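PDB 2QGM: succinoglycan biosynthesis protein from Bacillus cereus ATCC 14579, which has no established substrate but is probably a hydrolase related to the erythromycin esterases. Local coordinates for residues A[277-280]-A[281-285]; A[264-267]-A[268-272]; A[146-149]-A[150-154]; A[90-93]-A[94-98]. One frame throughout, in Å; residues are numbered along the deposited sequence.

Contact 1 (A[277-280]-A[281-285]); sequences SIIK and LHEQY
The imidazole of His282, carried by a CB that rests 3.4 Å from Ile278 O, receives Glu283 OE2 at its edge, whereas the ring of Tyr285 has Leu281 O over one face, 3.2 Å above the plane and displaced toward the rim. The first of these flat groups, a His-carboxylate hydrogen bond, shows how neighbouring helix positions can orient one another. His282 ND1 donates to Glu283 OE2 at 2.7 Å; the acceptor lies in the imidazole plane, but the donor stands above the carboxylate plane, 38° out of it. With CG beside its backbone N (chi1 -61°) and a bend at chi2 (-54°), Glu283 lays its CG 3.3 Å from Ile279 O while the carboxylate swings beside the histidine. His282 NE2 is hydrogen-bonded to Asp171 OD1, and Glu283 OE1 to His309 ND1 and Ala324 N, so both nitrogens of the ring and both oxygens of the carboxylate are engaged, which fixes the rotation of each group.

Beneath the side chains runs an unbroken alpha-helical ladder, from Leu281 N to Ser277 O through Gln284 N to Lys280 O. Its shortest rung joins His282 N to Ile278 O at 2.8 Å. Leu281 leans back over the preceding turn, its CG 3.4 Å from Ser277 O.

Helix 276-297 is flanked on two sides: Tyr285 and His282 meet helix 253-269, and Lys280, Glu283 and Gln284 face helix 324-332, while His282 also reaches Asp171 on strand 166-171, an outermost strand of the mixed sheet.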
# COMPACT_ATOMS: atom_id res chain seq x y z
N SER A 277 -6.56 -19.60 1.09
CA SER A 277 -7.88 -18.98 1.20
C SER A 277 -7.86 -17.72 2.05
O SER A 277 -8.58 -16.76 1.78
CB SER A 277 -8.90 -19.97 1.77
OG SER A 277 -9.12 -21.05 0.87
N ILE A 278 -7.03 -17.70 3.09
CA ILE A 278 -6.95 -16.53 3.95
C ILE A 278 -6.24 -15.41 3.20
O ILE A 278 -6.69 -14.25 3.22
CB ILE A 278 -6.20 -16.84 5.25
CG1 ILE A 278 -6.90 -18.00 5.96
CG2 ILE A 278 -6.18 -15.61 6.15
CD1 ILE A 278 -6.26 -18.37 7.28
N ILE A 279 -5.14 -15.75 2.54
CA ILE A 279 -4.38 -14.77 1.77
C ILE A 279 -5.28 -14.15 0.71
O ILE A 279 -5.24 -12.94 0.48
CB ILE A 279 -3.18 -15.41 1.05
CG1 ILE A 279 -2.24 -16.03 2.09
CG2 ILE A 279 -2.45 -14.38 0.21
CD1 ILE A 279 -1.58 -15.02 3.01
N LYS A 280 -6.08 -14.98 0.04
CA LYS A 280 -6.96 -14.46 -0.99
C LYS A 280 -7.97 -13.47 -0.40
O LYS A 280 -8.21 -12.42 -0.97
CB LYS A 280 -7.70 -15.60 -1.68
CG LYS A 280 -8.58 -15.14 -2.84
CD LYS A 280 -9.43 -16.28 -3.37
CE LYS A 280 -10.12 -15.89 -4.65
NZ LYS A 280 -9.14 -15.64 -5.74
N LEU A 281 -8.56 -13.82 0.74
CA LEU A 281 -9.52 -12.92 1.37
C LEU A 281 -8.83 -11.63 1.81
O LEU A 281 -9.35 -10.53 1.62
CB LEU A 281 -10.20 -13.59 2.56
CG LEU A 281 -11.25 -14.67 2.23
CD1 LEU A 281 -11.59 -15.44 3.49
CD2 LEU A 281 -12.50 -14.04 1.63
N HIS A 282 -7.64 -11.76 2.39
CA HIS A 282 -6.90 -10.59 2.83
C HIS A 282 -6.68 -9.60 1.68
O HIS A 282 -6.91 -8.40 1.83
CB HIS A 282 -5.56 -11.00 3.42
CG HIS A 282 -4.69 -9.84 3.81
ND1 HIS A 282 -3.74 -9.32 2.96
CD2 HIS A 282 -4.65 -9.10 4.94
CE1 HIS A 282 -3.14 -8.30 3.56
NE2 HIS A 282 -3.68 -8.14 4.76
N GLU A 283 -6.23 -10.11 0.53
CA GLU A 283 -5.96 -9.24 -0.63
C GLU A 283 -7.27 -8.67 -1.18
O GLU A 283 -7.32 -7.51 -1.62
CB GLU A 283 -5.21 -10.02 -1.71
CG GLU A 283 -3.84 -10.55 -1.27
CD GLU A 283 -2.93 -9.46 -0.71
OE1 GLU A 283 -2.55 -8.53 -1.45
OE2 GLU A 283 -2.59 -9.54 0.49
N GLN A 284 -8.31 -9.48 -1.15
CA GLN A 284 -9.63 -9.08 -1.61
C GLN A 284 -10.06 -7.84 -0.80
O GLN A 284 -10.48 -6.83 -1.37
CB GLN A 284 -10.59 -10.24 -1.38
CG GLN A 284 -11.91 -10.22 -2.12
CD GLN A 284 -12.57 -11.58 -2.05
OE1 GLN A 284 -11.97 -12.59 -2.44
NE2 GLN A 284 -13.81 -11.63 -1.55
N TYR A 285 -9.92 -7.92 0.52
CA TYR A 285 -10.31 -6.83 1.39
C TYR A 285 -9.44 -5.58 1.24
O TYR A 285 -9.93 -4.46 1.40
CB TYR A 285 -10.34 -7.30 2.84
CG TYR A 285 -11.37 -8.40 3.06
CD1 TYR A 285 -12.51 -8.47 2.25
CD2 TYR A 285 -11.23 -9.34 4.07
CE1 TYR A 285 -13.48 -9.45 2.46
CE2 TYR A 285 -12.19 -10.33 4.28
CZ TYR A 285 -13.31 -10.37 3.47
OH TYR A 285 -14.28 -11.34 3.68

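Contact 2 (A[264-267]-A[268-272]); sequences EKFT and TMLLP
Thr268 holds its hydroxyl beside its own backbone N, opposite the carbonyl carbon (chi1 -59°), and in that setting OG1 reaches back one turn to Glu264 O at 2.8 Å. Thr267 takes a different one, with OG1 wedged between backbone N and carbonyl carbon (chi1 63°), yet it too reaches Glu264 O, at 2.8 Å. Glu264 O also receives Thr268 N, so one carbonyl oxygen is gripped by a main-chain N-H and two hydroxyls. The hydroxyl of Thr268 comes from above the carbonyl plane; that of Thr267 is tilted only moderately from it.

A water completes the polar side. It donates to Thr268 OG1 and to Glu264 OE2, 2.7 Å from the latter, and so links two side chains that lie alongside each other and point the same way.

On nearly the opposite side of the helix the character changes. The methyl CD1 of Leu270 sits over one face of the Phe266 ring, 4.0 Å from its centroid, in a CH-pi contact shifted toward CZ. The selenomethionine methyl CE of Met269 approaches Phe266 CD2 at 4.1 Å. Tyr215 adds an edge-to-face ring contact, and Ile212 lies against Phe266, Met269 and Leu270.

Here helix 253-269 ends: Leu270 leaves helical backbone angles, and its N-H makes a weak bond to Phe266 O at 3.3 Å. Three donors converging on Glu264 O would be expected to polarise that carbonyl, and the two hydroxyls among them find their acceptor within the helix while the apolar residues pack inward.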
# COMPACT_ATOMS: atom_id res chain seq x y z
N GLU A 264 -16.24 -7.18 10.32
CA GLU A 264 -16.82 -8.37 9.70
C GLU A 264 -15.76 -9.01 8.80
O GLU A 264 -15.56 -10.22 8.83
CB GLU A 264 -18.05 -8.02 8.86
CG GLU A 264 -18.73 -9.24 8.24
CD GLU A 264 -19.87 -8.88 7.31
OE1 GLU A 264 -20.63 -7.95 7.65
OE2 GLU A 264 -20.01 -9.51 6.24
N LYS A 265 -15.10 -8.19 7.99
CA LYS A 265 -14.06 -8.69 7.09
C LYS A 265 -12.99 -9.46 7.86
O LYS A 265 -12.58 -10.54 7.46
CB LYS A 265 -13.39 -7.53 6.33
CG LYS A 265 -14.27 -6.86 5.29
CD LYS A 265 -13.49 -5.77 4.55
CE LYS A 265 -14.31 -5.11 3.45
NZ LYS A 265 -15.51 -4.41 3.96
N PHE A 266 -12.54 -8.90 8.98
CA PHE A 266 -11.51 -9.54 9.79
C PHE A 266 -11.94 -10.94 10.26
O PHE A 266 -11.18 -11.90 10.15
CB PHE A 266 -11.17 -8.64 10.99
CG PHE A 266 -10.09 -9.18 11.89
CD1 PHE A 266 -10.40 -10.02 12.95
CD2 PHE A 266 -8.75 -8.83 11.68
CE1 PHE A 266 -9.39 -10.50 13.80
CE2 PHE A 266 -7.75 -9.30 12.52
CZ PHE A 266 -8.07 -10.14 13.59
N THR A 267 -13.16 -11.06 10.77
CA THR A 267 -13.67 -12.35 11.26
C THR A 267 -13.97 -13.33 10.12
O THR A 267 -14.02 -14.55 10.34
CB THR A 267 -14.96 -12.16 12.09
OG1 THR A 267 -15.99 -11.61 11.27
CG2 THR A 267 -14.69 -11.22 13.27
N THR A 268 -14.17 -12.81 8.92
CA THR A 268 -14.47 -13.65 7.76
C THR A 268 -13.17 -14.17 7.15
O THR A 268 -13.08 -15.33 6.73
CB THR A 268 -15.24 -12.86 6.68
OG1 THR A 268 -16.46 -12.36 7.24
CG2 THR A 268 -15.56 -13.75 5.48
N MSE A 269 -12.17 -13.30 7.10
CA MSE A 269 -10.85 -13.62 6.56
C MSE A 269 -10.15 -14.74 7.35
O MSE A 269 -9.47 -15.59 6.77
CB MSE A 269 -10.00 -12.35 6.58
CG MSE A 269 -8.51 -12.52 6.32
SE MSE A 269 -7.59 -10.82 6.62
CE MSE A 269 -7.34 -11.01 8.54
N LEU A 270 -10.35 -14.73 8.66
CA LEU A 270 -9.70 -15.71 9.53
C LEU A 270 -10.56 -16.90 9.92
O LEU A 270 -10.23 -17.63 10.85
CB LEU A 270 -9.17 -15.02 10.79
CG LEU A 270 -8.11 -13.94 10.53
CD1 LEU A 270 -7.70 -13.30 11.85
CD2 LEU A 270 -6.90 -14.54 9.82
N LEU A 271 -11.66 -17.10 9.20
CA LEU A 271 -12.54 -18.22 9.47
C LEU A 271 -11.88 -19.51 8.97
O LEU A 271 -11.83 -20.51 9.69
CB LEU A 271 -13.89 -18.01 8.75
CG LEU A 271 -15.01 -19.01 9.04
CD1 LEU A 271 -15.32 -19.01 10.52
CD2 LEU A 271 -16.24 -18.63 8.23
N PRO A 272 -11.33 -19.50 7.74
CA PRO A 272 -10.68 -20.71 7.23
C PRO A 272 -9.51 -21.12 8.12
O PRO A 272 -9.07 -20.36 8.98
CB PRO A 272 -10.22 -20.30 5.83
CG PRO A 272 -11.23 -19.27 5.43
CD PRO A 272 -11.37 -18.46 6.70
O HOH W 1 -18.55 -11.67 5.55

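Contact 3 (A[146-149]-A[150-154]); sequences IAMI and EWMKD
Four successive i to i+4 hydrogen bonds of 3.0 to 3.1 Å, from Glu150 N to Ile146 O through Lys153 N to Ile149 O, make this a regular stretch of alpha helix. On one flank of the helix, two selenomethionines run side by side. CE of Met152 lies 3.9 Å from Met148 CG and 4.0 Å from Met148 SE; Met152 is extended beyond CG, whereas Met148 bends only at its last torsion (chi3 67°), which carries the Met148 methyl aside.

Helix 143-157 belongs to the connection between strands 108-111 and 166-171, parallel neighbours in the large mixed sheet, and so forms part of a beta-alpha-beta crossover. The selenomethionine pair faces that sheet, with both residues touching Phe109, while Ile149 packs on helix 115-127.

On another flank Glu150 reaches back along the preceding turn: its CG lies 3.2 Å from Ile146 O and its CD 4.2 Å from Ile146 CG2, the two side chains crossing at a slant. Trp151 stretches the other way, with CG opposite its backbone N (chi1 167°). The six-membered side of its indole turns an edge to Met148 O, nearly in the ring plane and 4.0 Å from CE3.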
# COMPACT_ATOMS: atom_id res chain seq x y z
N ILE A 146 6.96 9.74 8.46
CA ILE A 146 6.34 10.69 9.36
C ILE A 146 6.38 12.09 8.76
O ILE A 146 5.47 12.88 8.97
CB ILE A 146 7.02 10.66 10.73
CG1 ILE A 146 6.76 9.30 11.37
CG2 ILE A 146 6.50 11.80 11.60
CD1 ILE A 146 7.52 9.05 12.63
N ALA A 147 7.43 12.38 8.00
CA ALA A 147 7.54 13.69 7.36
C ALA A 147 6.39 13.87 6.38
O ALA A 147 5.86 14.97 6.24
CB ALA A 147 8.87 13.81 6.62
N MSE A 148 5.99 12.79 5.71
CA MSE A 148 4.88 12.85 4.76
C MSE A 148 3.57 13.06 5.50
O MSE A 148 2.75 13.87 5.08
CB MSE A 148 4.81 11.58 3.91
CG MSE A 148 3.58 11.47 3.01
SE MSE A 148 3.59 9.81 2.05
CE MSE A 148 3.32 8.58 3.52
N ILE A 149 3.38 12.34 6.59
CA ILE A 149 2.16 12.47 7.36
C ILE A 149 2.00 13.91 7.86
O ILE A 149 0.90 14.45 7.88
CB ILE A 149 2.15 11.48 8.54
CG1 ILE A 149 2.20 10.06 7.99
CG2 ILE A 149 0.93 11.71 9.43
CD1 ILE A 149 2.30 8.97 9.04
N GLU A 150 3.11 14.53 8.24
CA GLU A 150 3.05 15.91 8.70
C GLU A 150 2.65 16.84 7.56
O GLU A 150 1.86 17.76 7.75
CB GLU A 150 4.39 16.33 9.29
CG GLU A 150 4.72 15.56 10.56
CD GLU A 150 6.08 15.90 11.10
OE1 GLU A 150 7.04 15.93 10.30
OE2 GLU A 150 6.20 16.14 12.32
N TRP A 151 3.18 16.59 6.36
CA TRP A 151 2.81 17.40 5.21
C TRP A 151 1.31 17.29 4.95
O TRP A 151 0.63 18.27 4.63
CB TRP A 151 3.56 16.96 3.96
CG TRP A 151 2.97 17.58 2.73
CD1 TRP A 151 3.07 18.88 2.35
CD2 TRP A 151 2.07 16.96 1.81
NE1 TRP A 151 2.28 19.12 1.25
CE2 TRP A 151 1.65 17.95 0.90
CE3 TRP A 151 1.57 15.65 1.66
CZ2 TRP A 151 0.76 17.68 -0.14
CZ3 TRP A 151 0.68 15.39 0.63
CH2 TRP A 151 0.28 16.41 -0.26
N MSE A 152 0.78 16.08 5.07
CA MSE A 152 -0.65 15.86 4.84
C MSE A 152 -1.47 16.71 5.81
O MSE A 152 -2.48 17.31 5.43
CB MSE A 152 -0.99 14.37 5.02
CG MSE A 152 -0.34 13.46 3.99
SE MSE A 152 -0.89 11.63 4.17
CE MSE A 152 -0.25 11.00 2.45
N LYS A 153 -1.02 16.77 7.07
CA LYS A 153 -1.71 17.57 8.08
C LYS A 153 -1.63 19.04 7.65
O LYS A 153 -2.62 19.77 7.71
CB LYS A 153 -1.04 17.38 9.44
CG LYS A 153 -1.73 18.11 10.58
CD LYS A 153 -0.91 18.07 11.87
CE LYS A 153 0.34 18.92 11.76
NZ LYS A 153 1.15 18.90 13.02
N ASP A 154 -0.45 19.47 7.19
CA ASP A 154 -0.27 20.86 6.75
C ASP A 154 -1.19 21.18 5.57
O ASP A 154 -1.82 22.23 5.55
CB ASP A 154 1.18 21.15 6.33
CG ASP A 154 2.16 21.07 7.48
OD1 ASP A 154 1.74 21.21 8.65
OD2 ASP A 154 3.37 20.88 7.21

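Contact 4 (A[90-93]-A[94-98]); sequences FTMK and FRLVK
Backbone hydrogen bonds tie the two segments together in ordinary alpha-helical fashion, from Phe94 N to Phe90 O through Val97 N to Lys93 O, the last at 2.8 Å. Side-chain carbons also lie against carbonyl oxygens of the preceding turn, Val97 CG2 at 3.1 Å from Lys93 O.

Apolar contacts centre on the selenomethionine Met92. Bends at chi2 (66°) and chi3 (-109°) curl the chain forward along the helix toward the next turn, and its CE methyl comes to lie along the aliphatic part of Arg95, 3.5 Å from both CB and CD. The same methyl stands 3.2 Å from Leu96 CD1, closer than carbon atoms normally pack; since the torsions of Leu96 are also far from staggered, the exact place of that methyl is doubtful. Helix 87-104 connects parallel strands 76-79 and 108-111 of the mixed sheet; Met92 packs on strand 432-439, Val97 on strand 301-304.

Polar ends reach further. The guanidinium of Arg95 forms a salt bridge with Asp63 and hydrogen bonds to the carbonyl oxygens of Pro60 and Lys59. Lys93 NZ forms a salt bridge with Glu81, a hydrogen bond to Leu79 O and a cation-pi contact with Trp304.

Two buried cationic side chains thus leave the helix on different sides, and the cost of burying them is probably met by these anionic, carbonyl and aromatic partners.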
# COMPACT_ATOMS: atom_id res chain seq x y z
N PHE A 90 11.04 5.61 0.32
CA PHE A 90 9.97 6.23 1.09
C PHE A 90 9.87 7.73 0.77
O PHE A 90 8.78 8.27 0.57
CB PHE A 90 10.18 6.07 2.60
CG PHE A 90 9.97 4.67 3.11
CD1 PHE A 90 9.02 3.84 2.54
CD2 PHE A 90 10.70 4.20 4.20
CE1 PHE A 90 8.79 2.56 3.05
CE2 PHE A 90 10.48 2.93 4.72
CZ PHE A 90 9.53 2.10 4.14
N THR A 91 11.02 8.42 0.74
CA THR A 91 11.02 9.85 0.46
C THR A 91 10.57 10.16 -0.96
O THR A 91 9.84 11.12 -1.18
CB THR A 91 12.42 10.45 0.72
OG1 THR A 91 12.74 10.30 2.10
CG2 THR A 91 12.43 11.93 0.36
N MSE A 92 10.99 9.35 -1.93
CA MSE A 92 10.58 9.58 -3.31
C MSE A 92 9.08 9.34 -3.44
O MSE A 92 8.41 10.01 -4.22
CB MSE A 92 11.35 8.67 -4.27
CG MSE A 92 10.93 8.76 -5.75
SE MSE A 92 11.34 10.49 -6.54
CE MSE A 92 9.58 11.23 -6.72
N LYS A 93 8.54 8.39 -2.69
CA LYS A 93 7.12 8.12 -2.73
C LYS A 93 6.35 9.31 -2.15
O LYS A 93 5.27 9.63 -2.61
CB LYS A 93 6.77 6.84 -1.98
CG LYS A 93 7.15 5.59 -2.75
CD LYS A 93 6.81 4.30 -2.03
CE LYS A 93 5.32 4.11 -1.91
NZ LYS A 93 5.03 2.81 -1.24
N PHE A 94 6.93 9.94 -1.14
CA PHE A 94 6.33 11.13 -0.53
C PHE A 94 6.31 12.23 -1.61
O PHE A 94 5.31 12.92 -1.77
CB PHE A 94 7.19 11.51 0.69
CG PHE A 94 6.86 12.84 1.32
CD1 PHE A 94 5.68 13.52 1.05
CD2 PHE A 94 7.76 13.39 2.24
CE1 PHE A 94 5.41 14.75 1.67
CE2 PHE A 94 7.50 14.61 2.86
CZ PHE A 94 6.32 15.30 2.58
N ARG A 95 7.40 12.38 -2.35
CA ARG A 95 7.44 13.39 -3.41
C ARG A 95 6.33 13.09 -4.42
O ARG A 95 5.59 13.98 -4.83
CB ARG A 95 8.81 13.41 -4.09
CG ARG A 95 8.94 14.40 -5.24
CD ARG A 95 10.40 14.51 -5.69
NE ARG A 95 10.55 15.20 -6.97
CZ ARG A 95 10.38 16.50 -7.15
NH1 ARG A 95 10.07 17.29 -6.12
NH2 ARG A 95 10.52 17.03 -8.36
N LEU A 96 6.21 11.82 -4.81
CA LEU A 96 5.18 11.40 -5.76
C LEU A 96 3.77 11.70 -5.23
O LEU A 96 2.93 12.21 -5.96
CB LEU A 96 5.31 9.91 -6.06
CG LEU A 96 5.85 9.44 -7.42
CD1 LEU A 96 6.72 10.51 -8.07
CD2 LEU A 96 6.61 8.13 -7.23
N VAL A 97 3.53 11.37 -3.97
CA VAL A 97 2.23 11.62 -3.35
C VAL A 97 1.93 13.11 -3.39
O VAL A 97 0.85 13.54 -3.80
CB VAL A 97 2.22 11.13 -1.86
CG1 VAL A 97 0.95 11.62 -1.15
CG2 VAL A 97 2.30 9.60 -1.82
N LYS A 98 2.91 13.92 -3.00
CA LYS A 98 2.71 15.37 -3.00
C LYS A 98 2.35 15.88 -4.40
O LYS A 98 1.48 16.74 -4.55
CB LYS A 98 3.97 16.06 -2.48
CG LYS A 98 3.74 17.51 -2.10
CD LYS A 98 4.98 18.12 -1.48
CE LYS A 98 4.74 19.55 -1.06
NZ LYS A 98 6.00 20.18 -0.59

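Overall arrangement
The four contacts fall into two pairs. Contacts 1 and 2 lie on consecutive helices with centres 9 Å apart, and Tyr285 and Ile278 join them: Tyr285 CE2 is 3.2 Å from Lys265 O, while Ile278 CG2 lies 3.3 Å from Met269 O. Contacts 3 and 4, with centres 11 Å apart, meet where Phe94 packs against Met148 and Trp151; its CD1 is 3.5 Å from Met148 CG. The pairs stand well apart, contact 1 being about 28 Å from contact 4, centre to centre, across the middle of the chain. No bound ligand marks an active site, but His282 of contact 1 reaches Asp171 and Lys93 of contact 4 reaches Leu79 and Trp304, residues of the mixed sheet's strands.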